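Long-range contacts in Ras-interacting protein 1 (Homo sapiens, PDB 5KHO), which regulates GTPase signalling, cell architecture and adhesion in the endothelium and is required for blood vessel formation, here represented by its Ras-associating domain: residues L19-A24 and K33-T38; S41-L46 and R98-S103; F73-A78 and R121-R126. All blocks are in the same frame, centred on the assembly; numbering follows the deposited sequence.

Interaction 1 (L19-A24 and K33-T38); sequences LKIFGA and KSVLAT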
ATOM      1  N   LEU B  19     -11.480 -12.481  -1.689  1.00 87.17           N
ATOM      2  CA  LEU B  19     -11.433 -11.031  -1.821  1.00 79.88           C
ATOM      3  C   LEU B  19     -12.838 -10.484  -1.963  1.00 75.70           C
ATOM      4  O   LEU B  19     -13.546 -10.874  -2.889  1.00 71.56           O
ATOM      5  CB  LEU B  19     -10.593 -10.618  -3.033  1.00 77.05           C
ATOM      6  CG  LEU B  19      -9.189 -11.186  -3.259  1.00 83.51           C
ATOM      7  CD1 LEU B  19      -8.668 -10.707  -4.607  1.00 83.61           C
ATOM      8  CD2 LEU B  19      -8.213 -10.811  -2.150  1.00 84.79           C
ATOM      9  N   LYS B  20     -13.236  -9.604  -1.034  1.00 72.17           N
ATOM     10  CA  LYS B  20     -14.463  -8.800  -1.170  1.00 71.19           C
ATOM     11  C   LYS B  20     -14.288  -7.791  -2.317  1.00 67.08           C
ATOM     12  O   LYS B  20     -13.415  -6.936  -2.251  1.00 73.67           O
ATOM     13  CB  LYS B  20     -14.822  -8.031   0.118  1.00 69.48           C
ATOM     14  CG  LYS B  20     -14.236  -8.516   1.434  1.00 69.22           C
ATOM     15  CD  LYS B  20     -15.214  -9.336   2.237  1.00 71.02           C
ATOM     16  CE  LYS B  20     -14.798  -9.439   3.693  1.00 74.25           C
ATOM     17  NZ  LYS B  20     -15.326  -8.303   4.503  1.00 87.06           N
ATOM     18  N   ILE B  21     -15.101  -7.918  -3.364  1.00 63.98           N
ATOM     19  CA  ILE B  21     -15.127  -6.974  -4.489  1.00 64.10           C
ATOM     20  C   ILE B  21     -16.345  -6.079  -4.278  1.00 64.41           C
ATOM     21  O   ILE B  21     -17.487  -6.546  -4.402  1.00 70.71           O
ATOM     22  CB  ILE B  21     -15.190  -7.703  -5.869  1.00 61.31           C
ATOM     23  CG1 ILE B  21     -13.812  -8.146  -6.349  1.00 62.77           C
ATOM     24  CG2 ILE B  21     -15.668  -6.779  -6.974  1.00 58.87           C
ATOM     25  CD1 ILE B  21     -13.151  -9.240  -5.549  1.00 70.87           C
ATOM     26  N   PHE B  22     -16.114  -4.812  -3.935  1.00 59.53           N
ATOM     27  CA  PHE B  22     -17.223  -3.917  -3.576  1.00 66.62           C
ATOM     28  C   PHE B  22     -17.910  -3.362  -4.801  1.00 69.15           C
ATOM     29  O   PHE B  22     -17.263  -2.847  -5.715  1.00 70.33           O
ATOM     30  CB  PHE B  22     -16.786  -2.798  -2.620  1.00 65.26           C
ATOM     31  CG  PHE B  22     -16.603  -3.255  -1.202  1.00 69.84           C
ATOM     32  CD1 PHE B  22     -15.529  -4.096  -0.843  1.00 71.65           C
ATOM     33  CD2 PHE B  22     -17.502  -2.861  -0.211  1.00 72.17           C
ATOM     34  CE1 PHE B  22     -15.366  -4.529   0.472  1.00 72.39           C
ATOM     35  CE2 PHE B  22     -17.332  -3.286   1.113  1.00 76.01           C
ATOM     36  CZ  PHE B  22     -16.263  -4.117   1.454  1.00 72.25           C
ATOM     37  N   GLY B  23     -19.230  -3.509  -4.820  1.00 81.90           N
ATOM     38  CA  GLY B  23     -20.064  -3.018  -5.917  1.00101.72           C
ATOM     39  C   GLY B  23     -20.679  -1.696  -5.537  1.00116.85           C
ATOM     40  O   GLY B  23     -21.899  -1.609  -5.325  1.00118.81           O
ATOM     41  N   ALA B  24     -19.810  -0.684  -5.428  1.00131.67           N
ATOM     42  CA  ALA B  24     -20.178   0.705  -5.147  1.00127.57           C
ATOM     43  C   ALA B  24     -21.159   1.180  -6.225  1.00125.20           C
ATOM     44  O   ALA B  24     -20.752   1.719  -7.262  1.00126.95           O
ATOM     45  CB  ALA B  24     -18.929   1.589  -5.082  1.00112.46           C
ATOM     46  N   LYS B  33     -19.825  -8.460  -3.200  1.00 71.61           N
ATOM     47  CA  LYS B  33     -19.850  -9.880  -3.509  1.00 73.30           C
ATOM     48  C   LYS B  33     -18.385 -10.301  -3.630  1.00 78.34           C
ATOM     49  O   LYS B  33     -17.563  -9.559  -4.177  1.00 85.23           O
ATOM     50  CB  LYS B  33     -20.622 -10.144  -4.803  1.00 77.88           C
ATOM     51  CG  LYS B  33     -21.909  -9.339  -4.927  1.00 85.55           C
ATOM     52  CD  LYS B  33     -23.005 -10.002  -5.739  1.00 85.88           C
ATOM     53  CE  LYS B  33     -24.140  -9.005  -5.921  1.00 95.92           C
ATOM     54  NZ  LYS B  33     -25.450  -9.601  -6.306  1.00108.57           N
ATOM     55  N   SER B  34     -18.042 -11.468  -3.101  1.00 75.55           N
ATOM     56  CA  SER B  34     -16.637 -11.854  -3.017  1.00 72.02           C
ATOM     57  C   SER B  34     -16.265 -13.087  -3.835  1.00 72.06           C
ATOM     58  O   SER B  34     -17.022 -14.047  -3.907  1.00 75.84           O
ATOM     59  CB  SER B  34     -16.209 -12.005  -1.557  1.00 70.11           C
ATOM     60  OG  SER B  34     -16.773 -13.146  -0.960  1.00 74.85           O
ATOM     61  N   VAL B  35     -15.089 -13.035  -4.448  1.00 74.14           N
ATOM     62  CA  VAL B  35     -14.582 -14.118  -5.290  1.00 77.49           C
ATOM     63  C   VAL B  35     -13.378 -14.839  -4.650  1.00 85.22           C
ATOM     64  O   VAL B  35     -12.690 -14.278  -3.779  1.00 82.97           O
ATOM     65  CB  VAL B  35     -14.227 -13.620  -6.719  1.00 76.34           C
ATOM     66  CG1 VAL B  35     -15.464 -13.145  -7.456  1.00 80.52           C
ATOM     67  CG2 VAL B  35     -13.190 -12.507  -6.688  1.00 77.50           C
ATOM     68  N   LEU B  36     -13.146 -16.083  -5.072  1.00 86.48           N
ATOM     69  CA  LEU B  36     -11.933 -16.808  -4.708  1.00 89.81           C
ATOM     70  C   LEU B  36     -10.783 -16.361  -5.590  1.00 91.11           C
ATOM     71  O   LEU B  36     -10.943 -16.213  -6.804  1.00 96.65           O
ATOM     72  CB  LEU B  36     -12.139 -18.317  -4.838  1.00 91.80           C
ATOM     73  CG  LEU B  36     -12.743 -19.000  -3.607  1.00 94.53           C
ATOM     74  CD1 LEU B  36     -13.667 -20.133  -4.025  1.00 94.02           C
ATOM     75  CD2 LEU B  36     -11.671 -19.486  -2.635  1.00 93.06           C
ATOM     76  N   ALA B  37      -9.633 -16.122  -4.975  1.00 89.10           N
ATOM     77  CA  ALA B  37      -8.436 -15.755  -5.723  1.00 91.17           C
ATOM     78  C   ALA B  37      -7.203 -16.527  -5.254  1.00 91.61           C
ATOM     79  O   ALA B  37      -6.965 -16.693  -4.050  1.00 89.68           O
ATOM     80  CB  ALA B  37      -8.198 -14.253  -5.663  1.00 85.95           C
ATOM     81  N   THR B  38      -6.432 -17.003  -6.224  1.00 92.33           N
ATOM     82  CA  THR B  38      -5.177 -17.700  -5.947  1.00 98.78           C
ATOM     83  C   THR B  38      -4.031 -16.681  -6.001  1.00 97.39           C
ATOM     84  O   THR B  38      -4.284 -15.483  -6.140  1.00 95.80           O
ATOM     85  CB  THR B  38      -4.970 -18.901  -6.910  1.00 99.13           C
ATOM     86  OG1 THR B  38      -4.853 -18.444  -8.267  1.00 94.89           O
ATOM     87  CG2 THR B  38      -6.149 -19.874  -6.809  1.00 97.81           C
TER
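Ile21 and Val35 meet through the ends of their branches, on the face of the sheet that also carries Leu19 and Lys33. The CD1 methyl of Ile21 lies 3.5 Å from CG2 of Val35, and the two side chains meet at a slant. Ile21 brings this arm across because CG1 stands beside its backbone N, anti to the carbonyl carbon (chi1 -83°). Leu19 reaches out in the same way. Its CD1 rests 3.7 Å from CB of Ala37, just past the end of the second strand. Helix 43-54 covers this face, with Leu46 against Leu19 and Glu49 against Val35.

The two strands form the first beta hairpin of the ubiquitin-like Ras-associating fold. Their short axes run antiparallel with a marked twist, 139° between directions. Leu19 and Val35 are a hydrogen-bonded pair. The bond from Leu19 N to Val35 O is 3.0 Å long and almost straight at 174°. In the next such pair, Ile21 N approaches Lys33 O from above the carbonyl plane, at 3.1 Å. Ile21 O accepts from Lys33 N and also from the hydroxyl of Tyr54.

Lys20 and Ser34 form the non-hydrogen-bonded pair between them and point to the other face. There CB of Ser34 sits 3.7 Å from CA of Lys20. Ser34 OG is hydrogen-bonded to the backbone of the chain of another protein. Lys33 pairs with an antiparallel strand of that chain, so the sheet runs on across the interface, as in complexes of Ras-associating domains with small GTPases.

Interaction 2 (S41-L46 and R98-S103); sequences STAREL and RVLGDS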
ATOM      1  N   SER B  41      -4.197 -15.881  -9.863  1.00 92.81           N
ATOM      2  CA  SER B  41      -5.391 -15.197 -10.365  1.00 83.40           C
ATOM      3  C   SER B  41      -5.037 -13.782 -10.817  1.00 80.22           C
ATOM      4  O   SER B  41      -4.392 -13.035 -10.074  1.00 72.96           O
ATOM      5  CB  SER B  41      -6.476 -15.165  -9.288  1.00 81.38           C
ATOM      6  OG  SER B  41      -7.043 -16.446  -9.105  1.00 74.98           O
ATOM      7  N   THR B  42      -5.425 -13.449 -12.051  1.00 80.45           N
ATOM      8  CA  THR B  42      -5.196 -12.113 -12.638  1.00 79.65           C
ATOM      9  C   THR B  42      -6.392 -11.201 -12.400  1.00 77.04           C
ATOM     10  O   THR B  42      -7.493 -11.682 -12.132  1.00 81.28           O
ATOM     11  CB  THR B  42      -4.922 -12.161 -14.162  1.00 81.21           C
ATOM     12  OG1 THR B  42      -6.108 -12.565 -14.854  1.00 88.34           O
ATOM     13  CG2 THR B  42      -3.758 -13.098 -14.517  1.00 77.83           C
ATOM     14  N   ALA B  43      -6.167  -9.890 -12.498  1.00 79.17           N
ATOM     15  CA  ALA B  43      -7.229  -8.885 -12.366  1.00 77.15           C
ATOM     16  C   ALA B  43      -8.371  -9.093 -13.369  1.00 84.59           C
ATOM     17  O   ALA B  43      -9.537  -9.007 -12.986  1.00 80.91           O
ATOM     18  CB  ALA B  43      -6.656  -7.488 -12.498  1.00 68.35           C
ATOM     19  N   ARG B  44      -8.035  -9.385 -14.634  1.00 94.16           N
ATOM     20  CA  ARG B  44      -9.039  -9.568 -15.699  1.00 94.90           C
ATOM     21  C   ARG B  44      -9.920 -10.798 -15.446  1.00 94.85           C
ATOM     22  O   ARG B  44     -11.139 -10.748 -15.657  1.00 96.09           O
ATOM     23  CB  ARG B  44      -8.394  -9.636 -17.090  1.00 98.34           C
ATOM     24  CG  ARG B  44      -9.278  -9.078 -18.205  1.00100.50           C
ATOM     25  CD  ARG B  44      -9.169  -9.889 -19.485  1.00103.01           C
ATOM     26  NE  ARG B  44      -9.900  -9.277 -20.599  1.00108.56           N
ATOM     27  CZ  ARG B  44     -10.324  -9.928 -21.686  1.00115.31           C
ATOM     28  NH1 ARG B  44     -10.113 -11.232 -21.831  1.00117.92           N
ATOM     29  NH2 ARG B  44     -10.975  -9.271 -22.642  1.00115.29           N
ATOM     30  N   GLU B  45      -9.295 -11.880 -14.980  1.00 88.44           N
ATOM     31  CA  GLU B  45     -10.011 -13.062 -14.517  1.00 93.60           C
ATOM     32  C   GLU B  45     -11.030 -12.722 -13.432  1.00 94.82           C
ATOM     33  O   GLU B  45     -12.157 -13.218 -13.465  1.00103.85           O
ATOM     34  CB  GLU B  45      -9.042 -14.117 -13.993  1.00100.61           C
ATOM     35  CG  GLU B  45      -8.435 -15.008 -15.063  1.00112.58           C
ATOM     36  CD  GLU B  45      -7.285 -15.859 -14.547  1.00125.95           C
ATOM     37  OE1 GLU B  45      -7.063 -15.918 -13.314  1.00132.68           O
ATOM     38  OE2 GLU B  45      -6.594 -16.478 -15.385  1.00134.57           O
ATOM     39  N   LEU B  46     -10.640 -11.871 -12.485  1.00 90.49           N
ATOM     40  CA  LEU B  46     -11.528 -11.516 -11.381  1.00 90.27           C
ATOM     41  C   LEU B  46     -12.613 -10.514 -11.767  1.00 88.80           C
ATOM     42  O   LEU B  46     -13.699 -10.554 -11.196  1.00 93.52           O
ATOM     43  CB  LEU B  46     -10.748 -11.058 -10.141  1.00 89.96           C
ATOM     44  CG  LEU B  46      -9.746 -12.028  -9.497  1.00 92.76           C
ATOM     45  CD1 LEU B  46      -9.296 -11.428  -8.182  1.00 99.04           C
ATOM     46  CD2 LEU B  46     -10.283 -13.439  -9.266  1.00 92.39           C
ATOM     47  N   ARG B  98      -6.844   3.223  -7.502  1.00 72.51           N
ATOM     48  CA  ARG B  98      -5.899   2.820  -8.526  1.00 70.63           C
ATOM     49  C   ARG B  98      -6.493   1.678  -9.323  1.00 73.93           C
ATOM     50  O   ARG B  98      -6.979   0.709  -8.744  1.00 79.87           O
ATOM     51  CB  ARG B  98      -4.602   2.378  -7.872  1.00 67.90           C
ATOM     52  CG  ARG B  98      -3.495   2.057  -8.838  1.00 69.44           C
ATOM     53  CD  ARG B  98      -2.304   1.495  -8.088  1.00 77.92           C
ATOM     54  NE  ARG B  98      -1.753   0.375  -8.837  1.00 80.56           N
ATOM     55  CZ  ARG B  98      -1.918  -0.899  -8.516  1.00 76.15           C
ATOM     56  NH1 ARG B  98      -2.586  -1.240  -7.431  1.00 81.35           N
ATOM     57  NH2 ARG B  98      -1.395  -1.835  -9.279  1.00 73.02           N
ATOM     58  N   VAL B  99      -6.450   1.792 -10.649  1.00 74.39           N
ATOM     59  CA  VAL B  99      -6.940   0.729 -11.524  1.00 70.03           C
ATOM     60  C   VAL B  99      -5.823  -0.270 -11.734  1.00 66.64           C
ATOM     61  O   VAL B  99      -4.791   0.061 -12.314  1.00 73.28           O
ATOM     62  CB  VAL B  99      -7.428   1.274 -12.885  1.00 70.11           C
ATOM     63  CG1 VAL B  99      -7.904   0.143 -13.794  1.00 57.96           C
ATOM     64  CG2 VAL B  99      -8.535   2.300 -12.677  1.00 70.82           C
ATOM     65  N   LEU B 100      -6.031  -1.484 -11.249  1.00 64.17           N
ATOM     66  CA  LEU B 100      -5.120  -2.587 -11.533  1.00 70.42           C
ATOM     67  C   LEU B 100      -5.050  -2.843 -13.033  1.00 76.69           C
ATOM     68  O   LEU B 100      -6.073  -2.780 -13.722  1.00 84.96           O
ATOM     69  CB  LEU B 100      -5.583  -3.862 -10.813  1.00 69.41           C
ATOM     70  CG  LEU B 100      -5.163  -4.113  -9.351  1.00 70.76           C
ATOM     71  CD1 LEU B 100      -5.656  -3.040  -8.386  1.00 64.46           C
ATOM     72  CD2 LEU B 100      -5.621  -5.494  -8.888  1.00 69.88           C
ATOM     73  N   GLY B 101      -3.843  -3.097 -13.541  1.00 79.03           N
ATOM     74  CA  GLY B 101      -3.676  -3.653 -14.891  1.00 80.22           C
ATOM     75  C   GLY B 101      -4.205  -5.081 -14.936  1.00 83.69           C
ATOM     76  O   GLY B 101      -4.304  -5.737 -13.898  1.00 91.64           O
ATOM     77  N   ASP B 102      -4.542  -5.565 -16.128  1.00 89.39           N
ATOM     78  CA  ASP B 102      -5.122  -6.913 -16.293  1.00 93.54           C
ATOM     79  C   ASP B 102      -4.201  -8.050 -15.864  1.00 93.01           C
ATOM     80  O   ASP B 102      -4.690  -9.089 -15.430  1.00 92.35           O
ATOM     81  CB  ASP B 102      -5.557  -7.163 -17.737  1.00 97.61           C
ATOM     82  CG  ASP B 102      -6.429  -6.056 -18.295  1.00101.35           C
ATOM     83  OD1 ASP B 102      -7.300  -5.520 -17.568  1.00108.24           O
ATOM     84  OD2 ASP B 102      -6.242  -5.736 -19.486  1.00101.72           O
ATOM     85  N   SER B 103      -2.886  -7.836 -15.995  1.00 98.54           N
ATOM     86  CA  SER B 103      -1.847  -8.828 -15.656  1.00102.17           C
ATOM     87  C   SER B 103      -1.647  -8.996 -14.151  1.00100.08           C
ATOM     88  O   SER B 103      -1.162 -10.044 -13.691  1.00 98.73           O
ATOM     89  CB  SER B 103      -0.500  -8.436 -16.281  1.00106.35           C
ATOM     90  OG  SER B 103      -0.550  -8.466 -17.693  1.00119.57           O
TER
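Asp102 turns its backbone carbonyl onto the first turn of the helix that starts at Ala43. Asp102 O lies 3.3 Å from CB of Thr42. It also accepts a weak hydrogen bond from Arg44 N, 3.5 Å from Asp102 O. Ala43 fits in beside this, its CB 3.2 Å from Gly101 O. On its other contact the same methyl meets CB of Leu100 at 4.1 Å.

Arg44 and Asp102 touch through their aliphatic parts, CB to CB at 3.8 Å, and the two side chains slant across each other. Their charged ends do not pair: Arg44 NE stays 5.2 Å from Asp102 OD2, and the guanidinium and carboxylate planes are 55° apart. A bend at chi2 takes the arginine away to a salt bridge with Asp71.

The next shell fixes the helix start. Thr42 is the N-cap, and with Glu45 it forms a capping box. Thr42 OG1 lies between its own backbone N and carbonyl carbon (chi1 68°), where it accepts from Glu45 N at 3.3 Å. In return Thr42 N donates to Glu45 OE1 at 3.2 Å, from above the carboxylate plane. With an alanine at Thr42, Glu45 N would probably be left without its capping acceptor and the first turn would be less firmly set against Asp102 O.

Farther out, Glu104 accepts from Gly101 N and makes a salt bridge with Arg98. The contact thus joins helix 43-54 of the Ras-associating domain to the loop that follows edge strand 96-99. Across it the polar link is a backbone carbonyl facing a helix N-terminus, whose partial positive charge would probably favour that oxygen, while the opposite charges of Arg44 and Asp102, not in contact, probably contribute little directly.

Interaction 3 (F73-A78 and R121-R126); sequences FALCDA and RRFELR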
ATOM      1  N   PHE B  73     -15.030  -2.586 -17.710  1.00 83.08           N
ATOM      2  CA  PHE B  73     -14.948  -2.554 -16.243  1.00 84.14           C
ATOM      3  C   PHE B  73     -13.534  -2.736 -15.684  1.00 85.10           C
ATOM      4  O   PHE B  73     -12.668  -3.349 -16.321  1.00 86.16           O
ATOM      5  CB  PHE B  73     -15.905  -3.570 -15.624  1.00 80.88           C
ATOM      6  CG  PHE B  73     -17.346  -3.177 -15.721  1.00 83.00           C
ATOM      7  CD1 PHE B  73     -17.924  -2.355 -14.754  1.00 78.99           C
ATOM      8  CD2 PHE B  73     -18.134  -3.622 -16.783  1.00 82.05           C
ATOM      9  CE1 PHE B  73     -19.259  -1.986 -14.845  1.00 80.42           C
ATOM     10  CE2 PHE B  73     -19.472  -3.258 -16.876  1.00 79.62           C
ATOM     11  CZ  PHE B  73     -20.033  -2.437 -15.910  1.00 76.96           C
ATOM     12  N   ALA B  74     -13.337  -2.214 -14.473  1.00 81.71           N
ATOM     13  CA  ALA B  74     -12.026  -2.100 -13.839  1.00 79.30           C
ATOM     14  C   ALA B  74     -12.020  -2.610 -12.400  1.00 75.30           C
ATOM     15  O   ALA B  74     -12.952  -2.362 -11.633  1.00 73.50           O
ATOM     16  CB  ALA B  74     -11.567  -0.650 -13.873  1.00 76.28           C
ATOM     17  N   LEU B  75     -10.962  -3.322 -12.040  1.00 77.90           N
ATOM     18  CA  LEU B  75     -10.752  -3.679 -10.646  1.00 82.51           C
ATOM     19  C   LEU B  75      -9.862  -2.633  -9.980  1.00 79.96           C
ATOM     20  O   LEU B  75      -8.754  -2.349 -10.448  1.00 83.93           O
ATOM     21  CB  LEU B  75     -10.188  -5.100 -10.500  1.00 86.31           C
ATOM     22  CG  LEU B  75     -10.158  -5.752  -9.108  1.00 85.15           C
ATOM     23  CD1 LEU B  75     -11.497  -5.677  -8.379  1.00 83.08           C
ATOM     24  CD2 LEU B  75      -9.705  -7.194  -9.241  1.00 89.16           C
ATOM     25  N   CYS B  76     -10.364  -2.072  -8.884  1.00 75.38           N
ATOM     26  CA  CYS B  76      -9.753  -0.910  -8.270  1.00 74.21           C
ATOM     27  C   CYS B  76      -9.308  -1.143  -6.835  1.00 73.68           C
ATOM     28  O   CYS B  76     -10.070  -1.671  -6.024  1.00 68.49           O
ATOM     29  CB  CYS B  76     -10.707   0.280  -8.340  1.00 78.32           C
ATOM     30  SG  CYS B  76     -11.223   0.665 -10.026  1.00 92.44           S
ATOM     31  N   ASP B  77      -8.064  -0.745  -6.551  1.00 71.19           N
ATOM     32  CA  ASP B  77      -7.523  -0.680  -5.202  1.00 66.86           C
ATOM     33  C   ASP B  77      -7.887   0.692  -4.649  1.00 67.09           C
ATOM     34  O   ASP B  77      -7.235   1.692  -4.959  1.00 77.50           O
ATOM     35  CB  ASP B  77      -6.002  -0.905  -5.231  1.00 64.78           C
ATOM     36  CG  ASP B  77      -5.403  -1.236  -3.847  1.00 72.48           C
ATOM     37  OD1 ASP B  77      -6.084  -1.151  -2.790  1.00 71.71           O
ATOM     38  OD2 ASP B  77      -4.209  -1.586  -3.823  1.00 69.32           O
ATOM     39  N   ALA B  78      -8.950   0.736  -3.856  1.00 67.97           N
ATOM     40  CA  ALA B  78      -9.482   1.996  -3.310  1.00 74.35           C
ATOM     41  C   ALA B  78      -9.012   2.280  -1.883  1.00 81.80           C
ATOM     42  O   ALA B  78      -8.684   1.351  -1.132  1.00 93.43           O
ATOM     43  CB  ALA B  78     -11.000   1.997  -3.374  1.00 72.66           C
ATOM     44  N   ARG B 121      -9.246   0.375   3.274  1.00 73.32           N
ATOM     45  CA  ARG B 121      -8.880  -0.080   1.946  1.00 68.19           C
ATOM     46  C   ARG B 121      -9.738  -1.270   1.523  1.00 75.16           C
ATOM     47  O   ARG B 121      -9.820  -2.271   2.248  1.00 82.25           O
ATOM     48  CB  ARG B 121      -7.411  -0.447   1.934  1.00 62.09           C
ATOM     49  CG  ARG B 121      -6.889  -0.976   0.624  1.00 62.92           C
ATOM     50  CD  ARG B 121      -5.620  -1.759   0.859  1.00 61.74           C
ATOM     51  NE  ARG B 121      -4.934  -2.067  -0.390  1.00 69.85           N
ATOM     52  CZ  ARG B 121      -3.976  -2.984  -0.512  1.00 76.06           C
ATOM     53  NH1 ARG B 121      -3.585  -3.698   0.543  1.00 78.17           N
ATOM     54  NH2 ARG B 121      -3.406  -3.193  -1.693  1.00 72.77           N
ATOM     55  N   ARG B 122     -10.366  -1.146   0.353  1.00 69.95           N
ATOM     56  CA  ARG B 122     -11.195  -2.198  -0.222  1.00 71.25           C
ATOM     57  C   ARG B 122     -11.021  -2.274  -1.739  1.00 73.83           C
ATOM     58  O   ARG B 122     -10.635  -1.283  -2.364  1.00 75.10           O
ATOM     59  CB  ARG B 122     -12.674  -1.992   0.144  1.00 75.36           C
ATOM     60  CG  ARG B 122     -13.379  -0.858  -0.587  1.00 80.71           C
ATOM     61  CD  ARG B 122     -14.720  -0.538   0.037  1.00 85.29           C
ATOM     62  NE  ARG B 122     -15.482   0.396  -0.792  1.00 94.32           N
ATOM     63  CZ  ARG B 122     -16.712   0.833  -0.522  1.00 96.69           C
ATOM     64  NH1 ARG B 122     -17.307   1.669  -1.360  1.00101.92           N
ATOM     65  NH2 ARG B 122     -17.358   0.449   0.577  1.00103.26           N
ATOM     66  N   PHE B 123     -11.296  -3.448  -2.312  1.00 70.78           N
ATOM     67  CA  PHE B 123     -11.366  -3.609  -3.757  1.00 72.15           C
ATOM     68  C   PHE B 123     -12.738  -3.178  -4.260  1.00 75.77           C
ATOM     69  O   PHE B 123     -13.753  -3.546  -3.679  1.00 80.72           O
ATOM     70  CB  PHE B 123     -11.099  -5.054  -4.175  1.00 73.39           C
ATOM     71  CG  PHE B 123      -9.644  -5.390  -4.322  1.00 78.76           C
ATOM     72  CD1 PHE B 123      -8.845  -4.720  -5.245  1.00 78.73           C
ATOM     73  CD2 PHE B 123      -9.074  -6.407  -3.553  1.00 80.28           C
ATOM     74  CE1 PHE B 123      -7.499  -5.043  -5.375  1.00 85.49           C
ATOM     75  CE2 PHE B 123      -7.734  -6.736  -3.682  1.00 76.97           C
ATOM     76  CZ  PHE B 123      -6.944  -6.054  -4.595  1.00 81.08           C
ATOM     77  N   GLU B 124     -12.758  -2.396  -5.339  1.00 79.06           N
ATOM     78  CA  GLU B 124     -14.003  -1.928  -5.954  1.00 76.48           C
ATOM     79  C   GLU B 124     -14.138  -2.386  -7.413  1.00 75.05           C
ATOM     80  O   GLU B 124     -13.137  -2.505  -8.136  1.00 69.95           O
ATOM     81  CB  GLU B 124     -14.128  -0.403  -5.841  1.00 80.54           C
ATOM     82  CG  GLU B 124     -14.457   0.100  -4.432  1.00 89.83           C
ATOM     83  CD  GLU B 124     -14.574   1.625  -4.312  1.00 96.04           C
ATOM     84  OE1 GLU B 124     -14.034   2.371  -5.163  1.00 98.65           O
ATOM     85  OE2 GLU B 124     -15.205   2.090  -3.338  1.00 99.02           O
ATOM     86  N   LEU B 125     -15.375  -2.676  -7.824  1.00 71.77           N
ATOM     87  CA  LEU B 125     -15.668  -2.928  -9.228  1.00 73.51           C
ATOM     88  C   LEU B 125     -16.313  -1.687  -9.813  1.00 77.98           C
ATOM     89  O   LEU B 125     -17.378  -1.262  -9.354  1.00 85.35           O
ATOM     90  CB  LEU B 125     -16.610  -4.110  -9.395  1.00 70.60           C
ATOM     91  CG  LEU B 125     -16.438  -5.082 -10.569  1.00 71.49           C
ATOM     92  CD1 LEU B 125     -17.819  -5.475 -11.073  1.00 68.29           C
ATOM     93  CD2 LEU B 125     -15.567  -4.576 -11.711  1.00 67.02           C
ATOM     94  N   ARG B 126     -15.660  -1.098 -10.809  1.00 77.89           N
ATOM     95  CA  ARG B 126     -16.141   0.142 -11.418  1.00 82.64           C
ATOM     96  C   ARG B 126     -16.094   0.123 -12.941  1.00 86.27           C
ATOM     97  O   ARG B 126     -15.305  -0.623 -13.540  1.00 86.64           O
ATOM     98  CB  ARG B 126     -15.335   1.336 -10.903  1.00 85.77           C
ATOM     99  CG  ARG B 126     -15.696   1.792  -9.499  1.00 89.23           C
ATOM    100  CD  ARG B 126     -14.868   3.007  -9.143  1.00 95.32           C
ATOM    101  NE  ARG B 126     -14.950   3.339  -7.727  1.00 98.07           N
ATOM    102  CZ  ARG B 126     -15.865   4.138  -7.190  1.00105.32           C
ATOM    103  NH1 ARG B 126     -16.813   4.693  -7.943  1.00108.44           N
ATOM    104  NH2 ARG B 126     -15.835   4.375  -5.886  1.00111.40           N
TER
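Strands 73-78 and 121-126 form an antiparallel pair in the middle of the mixed sheet of the Ras-associating domain, a ubiquitin-like fold. Strand 120-127 is the central strand, with 73-80 on one side and 18-22 on the other. In the hydrogen-bonded pair of Cys76 and Glu124, Cys76 N to Glu124 O and Glu124 N to Cys76 O are both 2.9 Å, each donor in the carbonyl plane.

One face is largely apolar. CG of Leu75 lies 4.2 Å from CD1 of Phe123. CD2 of Leu125 reaches CB of Phe73 at 4.1 Å. Val47 and Leu51 of helix 43-54 pack onto this layer.

The face of Ala74, Cys76 and Ala78 is different. Glu124 extends beyond CG and lays OE1 3.5 Å from CB of Ala78. Two arginines of its own strand grip its carboxylate side-on. Arg122 gives NE and NH1 to OE2, and Arg126 gives NE and NH2 to OE1 from above the carboxylate plane. Each oxygen therefore takes two N-H groups, which should hold the carboxylate against turning. Arg126 NH1 has a further salt bridge to Glu130.

On the face of Leu75 and Phe123, Asp77 forms a salt bridge with Arg121. Asp77 CG is anti to the backbone N (chi1 -164°), and this brings the carboxylate within reach of Arg121. Arg121 NH2 also donates to Val109 O. The carboxylate and guanidinium planes are only 29° apart. Arg121 NH2 binds Asp77 OD2 at 2.8 Å, while NE of Arg121 binds the syn lone pair of Asp77 OD1, also at 2.8 Å.

In the fold
All three contacts serve one sheet. Interactions 1 and 3 lie about 9 Å apart, centre to centre, and are joined by probable backbone hydrogen bonds: Phe22 N to Phe123 O at 2.7 Å and Leu125 N to Phe22 O at 2.8 Å. Interaction 2 reaches the opposite edge of the sheet within this chain, at strand 96-99, about 10 Å from interaction 3 between centres; there Asp77 N meets Arg98 O at 2.8 Å. Leu46 bridges interactions 1 and 2, its CD1 3.7 Å from CD1 of Leu19. Interaction 1 lies on the edge that pairs with the chain of another protein. Interaction 3 borders a glycerol, probably from crystallisation, hydrogen-bonded to Asp77 OD2, and Trp113 of the second subunit.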